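Side-chain contacts in ancestral D-type dye decolorizing peroxidase (PDB 7ANV), which probably uses its bound haem to oxidise dyes and other substrates at the expense of hydrogen peroxide: residues Y23-I28 and L249-L254; K136-H141 and H175-I180; N403-I408 and G471-S476. One frame throughout, in Å; residues are numbered along the deposited sequence.

Interaction 1 (Y23-I28 and L249-L254); sequences YFFFKI and LVFRKL. With HEM (protoporphyrin IX containing Fe), chain B.
Tyr-23, Phe-25 and Phe-251 form a buried aromatic cluster between two antiparallel sheets, the first two rings reaching across from strand 20-28 and the third from strand 247-256. Phe-251 acts as both edge and face. Its CE2 comes down over the centre of the Tyr-23 ring, 3.6 Å above the plane, in a T-shaped pair with centroids 5.0 Å apart and planes at 60°. Phe-25 in turn directs its own edge at Phe-251: Phe-25 CZ sits centrally over that ring, 3.7 Å from both Phe-251 CE1 and Phe-251 CZ, and here the planes stand at 77°. With CG swung anti to the backbone N (chi1 -173°), the Phe-251 ring projects off its strand far enough to meet both partners, although the nearest CA atoms, those of Tyr-23 and Phe-251, are 9.8 Å apart. Each sheet has the strand order 2-3-1-4 and belongs to one of the two ferredoxin-like halves of the dye-decolorizing peroxidase fold; the three rings pack where the sheets face each other. Val-395 of strand 391-398 touches both Tyr-23 and Phe-251, and Leu-145 of strand 142-148 also lies against Tyr-23. With an alanine in place of Tyr-23, Phe-251 CE2 would probably lose the aromatic face beneath it, leaving a gap between the sheets and more freedom for the Phe-251 ring to turn. Tyr-23 OH makes a weak hydrogen bond to Glu-21. Farther along the second strand, Leu-254 turns to the opposite side of the sheet and joins the haem pocket, where Leu-254 CD1 packs 3.7 Å from CAB of a haem vinyl group and 4.0 Å from the methyl carbon CMC.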
loop_
_atom_site.group_PDB
_atom_site.type_symbol
_atom_site.label_atom_id
_atom_site.label_comp_id
_atom_site.label_asym_id
_atom_site.label_seq_id
_atom_site.Cartn_x
_atom_site.Cartn_y
_atom_site.Cartn_z
ATOM N N TYR A 23 13.723 2.152 -5.134
ATOM C CA TYR A 23 13.392 3.463 -4.552
ATOM C C TYR A 23 14.700 4.120 -4.150
ATOM O O TYR A 23 15.395 3.574 -3.294
ATOM C CB TYR A 23 12.449 3.223 -3.379
ATOM C CG TYR A 23 11.121 2.708 -3.815
ATOM C CD1 TYR A 23 10.908 1.353 -3.961
ATOM C CD2 TYR A 23 10.071 3.569 -4.043
ATOM C CE1 TYR A 23 9.690 0.855 -4.383
ATOM C CE2 TYR A 23 8.845 3.086 -4.449
ATOM C CZ TYR A 23 8.652 1.732 -4.599
ATOM O OH TYR A 23 7.452 1.225 -4.996
ATOM N N PHE A 24 14.999 5.260 -4.762
ATOM C CA PHE A 24 16.224 6.062 -4.504
ATOM C C PHE A 24 15.811 7.300 -3.711
ATOM O O PHE A 24 15.222 8.264 -4.283
ATOM C CB PHE A 24 16.886 6.359 -5.848
ATOM C CG PHE A 24 18.167 7.116 -5.758
ATOM C CD1 PHE A 24 18.166 8.492 -5.631
ATOM C CD2 PHE A 24 19.370 6.457 -5.894
ATOM C CE1 PHE A 24 19.377 9.183 -5.625
ATOM C CE2 PHE A 24 20.568 7.153 -5.879
ATOM C CZ PHE A 24 20.558 8.513 -5.730
ATOM N N PHE A 25 16.066 7.263 -2.400
ATOM C CA PHE A 25 15.660 8.355 -1.483
ATOM C C PHE A 25 16.839 9.318 -1.428
ATOM O O PHE A 25 18.003 8.903 -1.234
ATOM C CB PHE A 25 15.330 7.831 -0.089
ATOM C CG PHE A 25 14.158 6.897 -0.076
ATOM C CD1 PHE A 25 12.866 7.404 0.021
ATOM C CD2 PHE A 25 14.329 5.530 -0.140
ATOM C CE1 PHE A 25 11.786 6.548 0.053
ATOM C CE2 PHE A 25 13.237 4.679 -0.133
ATOM C CZ PHE A 25 11.969 5.181 0.001
ATOM N N PHE A 26 16.580 10.590 -1.657
ATOM C CA PHE A 26 17.682 11.558 -1.804
ATOM C C PHE A 26 17.441 12.796 -0.967
ATOM O O PHE A 26 16.314 13.120 -0.588
ATOM C CB PHE A 26 17.892 11.937 -3.274
ATOM C CG PHE A 26 16.716 12.653 -3.891
ATOM C CD1 PHE A 26 16.623 14.039 -3.852
ATOM C CD2 PHE A 26 15.727 11.938 -4.546
ATOM C CE1 PHE A 26 15.545 14.697 -4.426
ATOM C CE2 PHE A 26 14.642 12.595 -5.100
ATOM C CZ PHE A 26 14.556 13.966 -5.051
ATOM N N LYS A 27 18.563 13.434 -0.654
ATOM C CA LYS A 27 18.632 14.781 -0.068
ATOM C C LYS A 27 19.144 15.696 -1.168
ATOM O O LYS A 27 20.106 15.315 -1.880
ATOM C CB LYS A 27 19.550 14.745 1.153
ATOM C CG LYS A 27 19.747 16.071 1.855
ATOM C CD LYS A 27 20.705 15.946 3.032
ATOM C CE LYS A 27 20.788 17.191 3.890
ATOM N NZ LYS A 27 22.111 17.254 4.558
ATOM N N ILE A 28 18.516 16.857 -1.310
ATOM C CA ILE A 28 18.975 17.935 -2.219
ATOM C C ILE A 28 20.087 18.697 -1.498
ATOM O O ILE A 28 19.815 19.298 -0.430
ATOM C CB ILE A 28 17.821 18.844 -2.649
ATOM C CG1 ILE A 28 16.752 18.050 -3.415
ATOM C CG2 ILE A 28 18.355 20.054 -3.414
ATOM C CD1 ILE A 28 15.427 18.751 -3.574
ATOM N N LEU A 249 2.058 10.362 -2.254
ATOM C CA LEU A 249 2.687 9.041 -2.232
ATOM C C LEU A 249 3.042 8.737 -0.784
ATOM O O LEU A 249 3.955 9.348 -0.255
ATOM C CB LEU A 249 3.938 9.110 -3.104
ATOM C CG LEU A 249 4.638 7.799 -3.481
ATOM C CD1 LEU A 249 5.682 8.043 -4.554
ATOM C CD2 LEU A 249 5.258 7.058 -2.311
ATOM N N VAL A 250 2.394 7.750 -0.204
ATOM C CA VAL A 250 2.779 7.203 1.122
ATOM C C VAL A 250 3.710 6.022 0.888
ATOM O O VAL A 250 3.289 5.057 0.241
ATOM C CB VAL A 250 1.548 6.767 1.930
ATOM C CG1 VAL A 250 2.002 6.061 3.200
ATOM C CG2 VAL A 250 0.603 7.937 2.203
ATOM N N PHE A 251 4.896 6.080 1.481
ATOM C CA PHE A 251 5.858 4.965 1.481
ATOM C C PHE A 251 5.982 4.389 2.894
ATOM O O PHE A 251 6.258 5.140 3.804
ATOM C CB PHE A 251 7.203 5.410 0.899
ATOM C CG PHE A 251 8.164 4.260 0.727
ATOM C CD1 PHE A 251 8.929 3.825 1.803
ATOM C CD2 PHE A 251 8.327 3.634 -0.507
ATOM C CE1 PHE A 251 9.786 2.735 1.662
ATOM C CE2 PHE A 251 9.169 2.531 -0.646
ATOM C CZ PHE A 251 9.899 2.100 0.433
ATOM N N ARG A 252 5.845 3.078 3.030
ATOM C CA ARG A 252 6.158 2.359 4.270
ATOM C C ARG A 252 6.961 1.099 3.954
ATOM O O ARG A 252 6.524 0.287 3.144
ATOM C CB ARG A 252 4.881 1.914 4.995
ATOM C CG ARG A 252 3.900 3.017 5.300
ATOM C CD ARG A 252 4.140 3.627 6.647
ATOM N NE ARG A 252 3.694 2.756 7.724
ATOM C CZ ARG A 252 4.052 2.848 9.011
ATOM N NH1 ARG A 252 4.990 3.694 9.423
ATOM N NH2 ARG A 252 3.459 2.050 9.893
ATOM N N LYS A 253 8.110 0.973 4.586
ATOM C CA LYS A 253 8.873 -0.289 4.577
ATOM C C LYS A 253 8.318 -1.180 5.684
ATOM O O LYS A 253 8.453 -0.824 6.876
ATOM C CB LYS A 253 10.370 -0.031 4.738
ATOM C CG LYS A 253 11.171 -1.312 4.690
ATOM C CD LYS A 253 12.658 -1.160 4.966
ATOM C CE LYS A 253 13.255 -2.542 5.120
ATOM N NZ LYS A 253 14.697 -2.524 5.469
ATOM N N LEU A 254 7.642 -2.261 5.314
ATOM C CA LEU A 254 6.939 -3.143 6.275
ATOM C C LEU A 254 7.628 -4.517 6.225
ATOM O O LEU A 254 7.409 -5.305 5.280
ATOM C CB LEU A 254 5.458 -3.264 5.933
ATOM C CG LEU A 254 4.735 -1.933 5.891
ATOM C CD1 LEU A 254 3.270 -2.126 5.486
ATOM C CD2 LEU A 254 4.860 -1.202 7.229
HETATM C CHA HEM B . -5.518 -5.596 0.163
HETATM C CHB HEM B . -1.686 -7.797 2.149
HETATM C CHC HEM B . -0.379 -3.552 4.228
HETATM C CHD HEM B . -4.446 -1.532 2.536
HETATM C C1A HEM B . -4.575 -6.543 0.521
HETATM C C2A HEM B . -4.580 -7.891 0.084
HETATM C C3A HEM B . -3.518 -8.521 0.652
HETATM C C4A HEM B . -2.825 -7.549 1.426
HETATM C CMA HEM B . -3.096 -9.969 0.464
HETATM C CAA HEM B . -5.631 -8.559 -0.795
HETATM C CBA HEM B . -5.510 -8.278 -2.283
HETATM C CGA HEM B . -6.509 -7.288 -2.808
HETATM O O1A HEM B . -7.697 -7.205 -2.443
HETATM O O2A HEM B . -6.137 -6.550 -3.663
HETATM C C1B HEM B . -1.003 -6.811 2.886
HETATM C C2B HEM B . 0.232 -7.047 3.571
HETATM C C3B HEM B . 0.625 -5.871 4.140
HETATM C C4B HEM B . -0.421 -4.874 3.783
HETATM C CMB HEM B . 0.971 -8.353 3.661
HETATM C CAB HEM B . 1.838 -5.527 4.918
HETATM C CBB HEM B . 3.010 -6.209 4.877
HETATM C C1C HEM B . -1.396 -2.619 3.974
HETATM C C2C HEM B . -1.466 -1.311 4.478
HETATM C C3C HEM B . -2.649 -0.764 4.012
HETATM C C4C HEM B . -3.282 -1.750 3.209
HETATM C CMC HEM B . -0.422 -0.653 5.369
HETATM C CAC HEM B . -3.252 0.552 4.237
HETATM C CBC HEM B . -2.967 1.300 5.293
HETATM C C1D HEM B . -5.016 -2.493 1.700
HETATM C C2D HEM B . -6.221 -2.165 0.919
HETATM C C3D HEM B . -6.522 -3.313 0.275
HETATM C C4D HEM B . -5.503 -4.313 0.666
HETATM C CMD HEM B . -7.004 -0.860 0.808
HETATM C CAD HEM B . -7.678 -3.529 -0.678
HETATM C CBD HEM B . -8.998 -3.852 0.043
HETATM C CGD HEM B . -10.148 -3.923 -0.918
HETATM O O1D HEM B . -10.910 -4.915 -0.794
HETATM O O2D HEM B . -10.364 -3.016 -1.762
HETATM N NA HEM B . -3.478 -6.333 1.346
HETATM N NB HEM B . -1.334 -5.518 3.025
HETATM N NC HEM B . -2.528 -2.899 3.239
HETATM N ND HEM B . -4.630 -3.784 1.566
HETATM FE FE HEM B . -3.076 -4.654 2.302
#

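Interaction 2 (K136-H141 and H175-I180); sequences KEKDIH and HEVLTI
Lys-138 and Val-177 run past each other in opposite directions, the lysine chain lying along one branch of the valine. Val-177 CG1 is 3.7 Å from Lys-138 CB and 3.8 Å from Lys-138 CE, touching the aliphatic part near both its ends. The lysine bends at chi2 and chi3, which brings the ammonium group back to the strand, and Lys-138 NZ donates a 3.0 Å hydrogen bond to Val-177 O. The donor lies in the carbonyl plane on a lone pair, with a C=O...N angle of 124°. Lys-138 is exposed and poorly ordered, so this grip is probably mobile at the surface. Deeper in, Ile-140 crosses the same valine at a slant, with Ile-140 CG1 3.8 Å from Val-177 CG1; that one methyl therefore serves both partners. The other branch, Val-177 CG2, reaches Asp-139 O at 4.1 Å. The valine carbonyl is presented within a classic beta bulge: Val-177 and Leu-178 both stand opposite Phe-25 of the neighbouring strand, and Val-177 takes a helix-like psi of -41°. Within the loop, His-141 NE2 makes a weak 3.2 Å bond to Asp-139 OD2. The segment 136-141 leads from helix 133-137 to strand 142-148, and the contact closes this connection over the outermost strand of the N-terminal sheet, 174-183. Phe-135 of the short helix touches Ile-140, Leu-178 and Ile-180, while Asp-139 and His-141 rest on Ala-87 of helix 86-92.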
loop_
_atom_site.group_PDB
_atom_site.type_symbol
_atom_site.label_atom_id
_atom_site.label_comp_id
_atom_site.label_asym_id
_atom_site.label_seq_id
_atom_site.Cartn_x
_atom_site.Cartn_y
_atom_site.Cartn_z
ATOM N N LYS A 136 14.722 7.624 10.110
ATOM C CA LYS A 136 14.577 8.076 11.511
ATOM C C LYS A 136 15.499 9.280 11.654
ATOM O O LYS A 136 15.033 10.330 12.122
ATOM C CB LYS A 136 14.898 6.894 12.438
ATOM C CG LYS A 136 14.655 7.118 13.919
ATOM C CD LYS A 136 15.543 6.282 14.819
ATOM C CE LYS A 136 15.170 4.817 14.801
ATOM N NZ LYS A 136 15.189 4.227 16.160
ATOM N N GLU A 137 16.741 9.141 11.185
ATOM C CA GLU A 137 17.861 10.082 11.457
ATOM C C GLU A 137 17.903 11.197 10.408
ATOM O O GLU A 137 18.308 12.313 10.759
ATOM C CB GLU A 137 19.217 9.364 11.448
ATOM C CG GLU A 137 19.325 8.204 12.429
ATOM C CD GLU A 137 19.062 8.536 13.885
ATOM O OE1 GLU A 137 19.305 9.699 14.296
ATOM O OE2 GLU A 137 18.610 7.627 14.609
ATOM N N LYS A 138 17.484 10.915 9.178
ATOM C CA LYS A 138 18.050 11.607 7.994
ATOM C C LYS A 138 16.995 12.471 7.286
ATOM O O LYS A 138 15.791 12.183 7.439
ATOM C CB LYS A 138 18.732 10.541 7.132
ATOM C CG LYS A 138 19.918 9.868 7.823
ATOM C CD LYS A 138 21.106 9.559 6.923
ATOM C CE LYS A 138 21.133 8.119 6.445
ATOM N NZ LYS A 138 21.882 7.971 5.171
ATOM N N ASP A 139 17.462 13.497 6.557
ATOM C CA ASP A 139 16.626 14.503 5.856
ATOM C C ASP A 139 16.359 13.998 4.426
ATOM O O ASP A 139 17.141 14.274 3.486
ATOM C CB ASP A 139 17.261 15.900 5.926
ATOM C CG ASP A 139 16.253 17.001 6.226
ATOM O OD1 ASP A 139 15.129 16.647 6.683
ATOM O OD2 ASP A 139 16.577 18.202 5.983
ATOM N N ILE A 140 15.278 13.245 4.282
ATOM C CA ILE A 140 14.807 12.757 2.959
ATOM C C ILE A 140 13.977 13.877 2.310
ATOM O O ILE A 140 12.898 14.284 2.859
ATOM C CB ILE A 140 14.045 11.432 3.099
ATOM C CG1 ILE A 140 14.962 10.321 3.608
ATOM C CG2 ILE A 140 13.419 11.058 1.764
ATOM C CD1 ILE A 140 14.222 9.089 4.024
ATOM N N HIS A 141 14.422 14.302 1.136
ATOM C CA HIS A 141 13.809 15.406 0.355
ATOM C C HIS A 141 12.920 14.862 -0.761
ATOM O O HIS A 141 12.043 15.580 -1.213
ATOM C CB HIS A 141 14.894 16.308 -0.174
ATOM C CG HIS A 141 15.546 17.101 0.916
ATOM N ND1 HIS A 141 16.620 17.902 0.689
ATOM C CD2 HIS A 141 15.207 17.266 2.216
ATOM C CE1 HIS A 141 16.977 18.510 1.818
ATOM N NE2 HIS A 141 16.144 18.119 2.784
ATOM N N HIS A 175 22.356 13.846 -2.797
ATOM C CA HIS A 175 23.091 12.827 -2.014
ATOM C C HIS A 175 22.098 11.687 -1.794
ATOM O O HIS A 175 20.935 11.949 -1.365
ATOM C CB HIS A 175 23.630 13.455 -0.713
ATOM C CG HIS A 175 24.031 12.480 0.353
ATOM N ND1 HIS A 175 25.271 11.866 0.372
ATOM C CD2 HIS A 175 23.368 12.001 1.440
ATOM C CE1 HIS A 175 25.352 11.046 1.400
ATOM N NE2 HIS A 175 24.198 11.103 2.069
ATOM N N GLU A 176 22.516 10.460 -2.029
ATOM C CA GLU A 176 21.700 9.249 -1.749
ATOM C C GLU A 176 21.577 9.084 -0.227
ATOM O O GLU A 176 22.628 9.036 0.449
ATOM C CB GLU A 176 22.383 8.059 -2.398
ATOM C CG GLU A 176 21.676 6.738 -2.141
ATOM C CD GLU A 176 22.469 5.540 -2.603
ATOM O OE1 GLU A 176 23.386 5.715 -3.478
ATOM O OE2 GLU A 176 22.163 4.435 -2.105
ATOM N N VAL A 177 20.369 8.978 0.311
ATOM C CA VAL A 177 20.125 8.688 1.756
ATOM C C VAL A 177 19.965 7.189 1.913
ATOM O O VAL A 177 20.497 6.594 2.856
ATOM C CB VAL A 177 18.883 9.431 2.280
ATOM C CG1 VAL A 177 18.611 9.123 3.742
ATOM C CG2 VAL A 177 18.988 10.924 2.054
ATOM N N LEU A 178 19.255 6.572 0.977
ATOM C CA LEU A 178 18.883 5.150 1.087
ATOM C C LEU A 178 18.429 4.699 -0.299
ATOM O O LEU A 178 17.685 5.453 -0.977
ATOM C CB LEU A 178 17.763 4.980 2.127
ATOM C CG LEU A 178 17.225 3.560 2.302
ATOM C CD1 LEU A 178 18.257 2.629 2.922
ATOM C CD2 LEU A 178 15.951 3.554 3.136
ATOM N N THR A 179 18.832 3.497 -0.677
ATOM C CA THR A 179 18.229 2.808 -1.836
ATOM C C THR A 179 17.617 1.505 -1.348
ATOM O O THR A 179 18.285 0.805 -0.542
ATOM C CB THR A 179 19.271 2.576 -2.931
ATOM O OG1 THR A 179 19.821 3.854 -3.234
ATOM C CG2 THR A 179 18.677 1.979 -4.183
ATOM N N ILE A 180 16.392 1.203 -1.780
ATOM C CA ILE A 180 15.736 -0.082 -1.413
ATOM C C ILE A 180 15.294 -0.682 -2.739
ATOM O O ILE A 180 14.590 -0.005 -3.493
ATOM C CB ILE A 180 14.536 0.087 -0.447
ATOM C CG1 ILE A 180 14.812 1.096 0.668
ATOM C CG2 ILE A 180 14.161 -1.299 0.078
ATOM C CD1 ILE A 180 13.658 1.348 1.650
#

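Interaction 3 (N403-I408 and G471-S476); sequences NGFQFI and GEYFFS. With HEM (protoporphyrin IX containing Fe), chain B.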
loop_
_atom_site.group_PDB
_atom_site.type_symbol
_atom_site.label_atom_id
_atom_site.label_comp_id
_atom_site.label_asym_id
_atom_site.label_seq_id
_atom_site.Cartn_x
_atom_site.Cartn_y
_atom_site.Cartn_z
ATOM N N ASN A 403 -7.430 11.306 4.760
ATOM C CA ASN A 403 -8.670 10.596 4.383
ATOM C C ASN A 403 -8.385 9.156 3.969
ATOM O O ASN A 403 -9.302 8.321 4.082
ATOM C CB ASN A 403 -9.397 11.288 3.231
ATOM C CG ASN A 403 -10.079 12.565 3.639
ATOM O OD1 ASN A 403 -10.213 12.834 4.826
ATOM N ND2 ASN A 403 -10.509 13.359 2.667
ATOM N N GLY A 404 -7.187 8.905 3.428
ATOM C CA GLY A 404 -6.759 7.610 2.882
ATOM C C GLY A 404 -5.916 6.820 3.842
ATOM O O GLY A 404 -6.469 6.331 4.866
ATOM N N PHE A 405 -4.629 6.681 3.542
ATOM C CA PHE A 405 -3.687 5.864 4.335
ATOM C C PHE A 405 -3.924 6.071 5.847
ATOM O O PHE A 405 -4.043 5.086 6.582
ATOM C CB PHE A 405 -2.237 6.193 4.001
ATOM C CG PHE A 405 -1.286 5.551 4.962
ATOM C CD1 PHE A 405 -1.051 4.194 4.929
ATOM C CD2 PHE A 405 -0.662 6.293 5.938
ATOM C CE1 PHE A 405 -0.184 3.599 5.825
ATOM C CE2 PHE A 405 0.232 5.703 6.806
ATOM C CZ PHE A 405 0.449 4.346 6.779
ATOM N N GLN A 406 -3.902 7.304 6.330
ATOM C CA GLN A 406 -3.949 7.543 7.803
ATOM C C GLN A 406 -5.274 7.038 8.394
ATOM O O GLN A 406 -5.280 6.502 9.517
ATOM C CB GLN A 406 -3.805 9.009 8.154
ATOM C CG GLN A 406 -2.380 9.529 8.087
ATOM C CD GLN A 406 -2.344 10.980 8.499
ATOM O OE1 GLN A 406 -3.154 11.782 8.059
ATOM N NE2 GLN A 406 -1.438 11.339 9.396
ATOM N N PHE A 407 -6.376 7.282 7.707
ATOM C CA PHE A 407 -7.717 6.903 8.200
ATOM C C PHE A 407 -7.807 5.380 8.254
ATOM O O PHE A 407 -8.260 4.801 9.250
ATOM C CB PHE A 407 -8.778 7.536 7.315
ATOM C CG PHE A 407 -10.076 7.714 8.049
ATOM C CD1 PHE A 407 -10.284 8.799 8.878
ATOM C CD2 PHE A 407 -11.064 6.752 7.956
ATOM C CE1 PHE A 407 -11.483 8.967 9.556
ATOM C CE2 PHE A 407 -12.264 6.910 8.652
ATOM C CZ PHE A 407 -12.454 7.992 9.468
ATOM N N ILE A 408 -7.408 4.723 7.162
ATOM C CA ILE A 408 -7.411 3.250 7.052
ATOM C C ILE A 408 -6.583 2.654 8.169
ATOM O O ILE A 408 -7.110 1.751 8.888
ATOM C CB ILE A 408 -6.939 2.795 5.672
ATOM C CG1 ILE A 408 -7.889 3.298 4.590
ATOM C CG2 ILE A 408 -6.811 1.275 5.669
ATOM C CD1 ILE A 408 -7.295 3.195 3.199
ATOM N N GLY A 471 9.328 5.192 6.842
ATOM C CA GLY A 471 8.782 5.667 5.581
ATOM C C GLY A 471 8.639 7.151 5.623
ATOM O O GLY A 471 9.207 7.793 6.552
ATOM N N GLU A 472 8.050 7.684 4.573
ATOM C CA GLU A 472 7.808 9.125 4.472
ATOM C C GLU A 472 6.572 9.384 3.623
ATOM O O GLU A 472 6.114 8.507 2.856
ATOM C CB GLU A 472 9.101 9.785 3.967
ATOM C CG GLU A 472 9.005 11.299 3.944
ATOM C CD GLU A 472 8.644 11.945 5.282
ATOM O OE1 GLU A 472 9.579 12.428 5.967
ATOM O OE2 GLU A 472 7.440 11.985 5.646
ATOM N N TYR A 473 6.029 10.584 3.790
ATOM C CA TYR A 473 4.918 11.134 2.998
ATOM C C TYR A 473 5.464 12.080 1.936
ATOM O O TYR A 473 6.213 12.996 2.242
ATOM C CB TYR A 473 3.960 11.889 3.924
ATOM C CG TYR A 473 3.309 11.031 4.975
ATOM C CD1 TYR A 473 3.016 9.688 4.754
ATOM C CD2 TYR A 473 2.952 11.573 6.186
ATOM C CE1 TYR A 473 2.366 8.923 5.705
ATOM C CE2 TYR A 473 2.293 10.823 7.152
ATOM C CZ TYR A 473 2.025 9.491 6.930
ATOM O OH TYR A 473 1.426 8.737 7.904
ATOM N N PHE A 474 5.146 11.781 0.673
ATOM C CA PHE A 474 5.679 12.521 -0.481
ATOM C C PHE A 474 4.503 13.020 -1.323
ATOM O O PHE A 474 3.358 12.587 -1.139
ATOM C CB PHE A 474 6.589 11.651 -1.351
ATOM C CG PHE A 474 7.754 10.990 -0.662
ATOM C CD1 PHE A 474 7.651 9.722 -0.120
ATOM C CD2 PHE A 474 8.978 11.624 -0.619
ATOM C CE1 PHE A 474 8.750 9.132 0.473
ATOM C CE2 PHE A 474 10.087 11.045 -0.036
ATOM C CZ PHE A 474 9.958 9.795 0.531
ATOM N N PHE A 475 4.857 13.896 -2.262
ATOM C CA PHE A 475 3.965 14.432 -3.304
ATOM C C PHE A 475 4.601 14.227 -4.686
ATOM O O PHE A 475 5.719 14.703 -4.916
ATOM C CB PHE A 475 3.665 15.894 -3.053
ATOM C CG PHE A 475 2.685 16.459 -4.043
ATOM C CD1 PHE A 475 1.358 16.089 -4.003
ATOM C CD2 PHE A 475 3.093 17.376 -5.007
ATOM C CE1 PHE A 475 0.451 16.605 -4.921
ATOM C CE2 PHE A 475 2.178 17.905 -5.899
ATOM C CZ PHE A 475 0.886 17.507 -5.869
ATOM N N SER A 476 3.881 13.503 -5.557
ATOM C CA SER A 476 4.238 13.229 -6.970
ATOM C C SER A 476 3.595 14.310 -7.811
ATOM O O SER A 476 2.386 14.241 -8.019
ATOM C CB SER A 476 3.731 11.913 -7.427
ATOM O OG SER A 476 4.415 10.860 -6.780
HETATM C CHA HEM B . -5.518 -5.596 0.163
HETATM C CHB HEM B . -1.686 -7.797 2.149
HETATM C CHC HEM B . -0.379 -3.552 4.228
HETATM C CHD HEM B . -4.446 -1.532 2.536
HETATM C C1A HEM B . -4.575 -6.543 0.521
HETATM C C2A HEM B . -4.580 -7.891 0.084
HETATM C C3A HEM B . -3.518 -8.521 0.652
HETATM C C4A HEM B . -2.825 -7.549 1.426
HETATM C CMA HEM B . -3.096 -9.969 0.464
HETATM C CAA HEM B . -5.631 -8.559 -0.795
HETATM C CBA HEM B . -5.510 -8.278 -2.283
HETATM C CGA HEM B . -6.509 -7.288 -2.808
HETATM O O1A HEM B . -7.697 -7.205 -2.443
HETATM O O2A HEM B . -6.137 -6.550 -3.663
HETATM C C1B HEM B . -1.003 -6.811 2.886
HETATM C C2B HEM B . 0.232 -7.047 3.571
HETATM C C3B HEM B . 0.625 -5.871 4.140
HETATM C C4B HEM B . -0.421 -4.874 3.783
HETATM C CMB HEM B . 0.971 -8.353 3.661
HETATM C CAB HEM B . 1.838 -5.527 4.918
HETATM C CBB HEM B . 3.010 -6.209 4.877
HETATM C C1C HEM B . -1.396 -2.619 3.974
HETATM C C2C HEM B . -1.466 -1.311 4.478
HETATM C C3C HEM B . -2.649 -0.764 4.012
HETATM C C4C HEM B . -3.282 -1.750 3.209
HETATM C CMC HEM B . -0.422 -0.653 5.369
HETATM C CAC HEM B . -3.252 0.552 4.237
HETATM C CBC HEM B . -2.967 1.300 5.293
HETATM C C1D HEM B . -5.016 -2.493 1.700
HETATM C C2D HEM B . -6.221 -2.165 0.919
HETATM C C3D HEM B . -6.522 -3.313 0.275
HETATM C C4D HEM B . -5.503 -4.313 0.666
HETATM C CMD HEM B . -7.004 -0.860 0.808
HETATM C CAD HEM B . -7.678 -3.529 -0.678
HETATM C CBD HEM B . -8.998 -3.852 0.043
HETATM C CGD HEM B . -10.148 -3.923 -0.918
HETATM O O1D HEM B . -10.910 -4.915 -0.794
HETATM O O2D HEM B . -10.364 -3.016 -1.762
HETATM N NA HEM B . -3.478 -6.333 1.346
HETATM N NB HEM B . -1.334 -5.518 3.025
HETATM N NC HEM B . -2.528 -2.899 3.239
HETATM N ND HEM B . -4.630 -3.784 1.566
HETATM FE FE HEM B . -3.076 -4.654 2.302
#
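The rings of Phe-405 and Tyr-473 meet at their edges: Tyr-473 OH lies in the plane of the Phe-405 ring, 3.4 Å from Phe-405 CE2, and the two side chains cross at about a right angle. Behind the hydroxyl, Tyr-473 CE1 is 4.0 Å from Phe-405 CE2. Across the ring from the tyrosine, Phe-405 CD1 is 3.5 Å from the haem vinyl carbon CBC, which approaches obliquely. A first torsion of 170°, placing CG anti to the backbone N, directs this ring from the start of the helix to a place between the tyrosine and the cofactor, in touch with both. Ile-408, one turn on, adds CG2 at 3.9 Å from the same CBC, and both residues belong to the haem pocket. Gln-406 packs with its aliphatic part, Gln-406 CG lying 3.9 Å from Tyr-473 OH, and holds its amide plane 77° from the tyrosine ring. The polar ends of this pair are joined through a third residue: Asp-111 OD2 is hydrogen-bonded to both Tyr-473 OH and Gln-406 NE2, so the carboxylate satisfies two buried groups and fixes them side by side. At the strand, Tyr-473 N donates a 2.7 Å hydrogen bond to the anti lone pair of Glu-472 OE2, an oxygen also bonded to Gln-108 N. Gly-404 is the N-cap of helix 405-413, and the first turn of that helix lies between the haem and strand 466-476, the outermost of the C-terminal sheet within the chain. Val-250 of the adjoining strand 247-256 and Leu-115 of helix 108-115 touch both rings.

How the interactions relate
Interactions 1 and 2 share the N-terminal sheet, their centres about 8 Å apart: Phe-25 N lies 2.8 Å from Leu-178 O, a probable hydrogen bond at the bulge. Interactions 1 and 3 share the C-terminal sheet, with centres about 12 Å apart, and Leu-249 N is 2.8 Å from Phe-474 O. Both touch the haem, through Leu-254 in the first and through Phe-405 and Ile-408 in the third, whereas interaction 2 lies toward the surface, its centre about 18 Å from that of interaction 3. Even these two meet, Ile-140 CG2 packing 3.8 Å from Phe-474 CE2. Along the chain, interaction 2 is nested within the loop that interaction 1 closes, and interaction 3 follows.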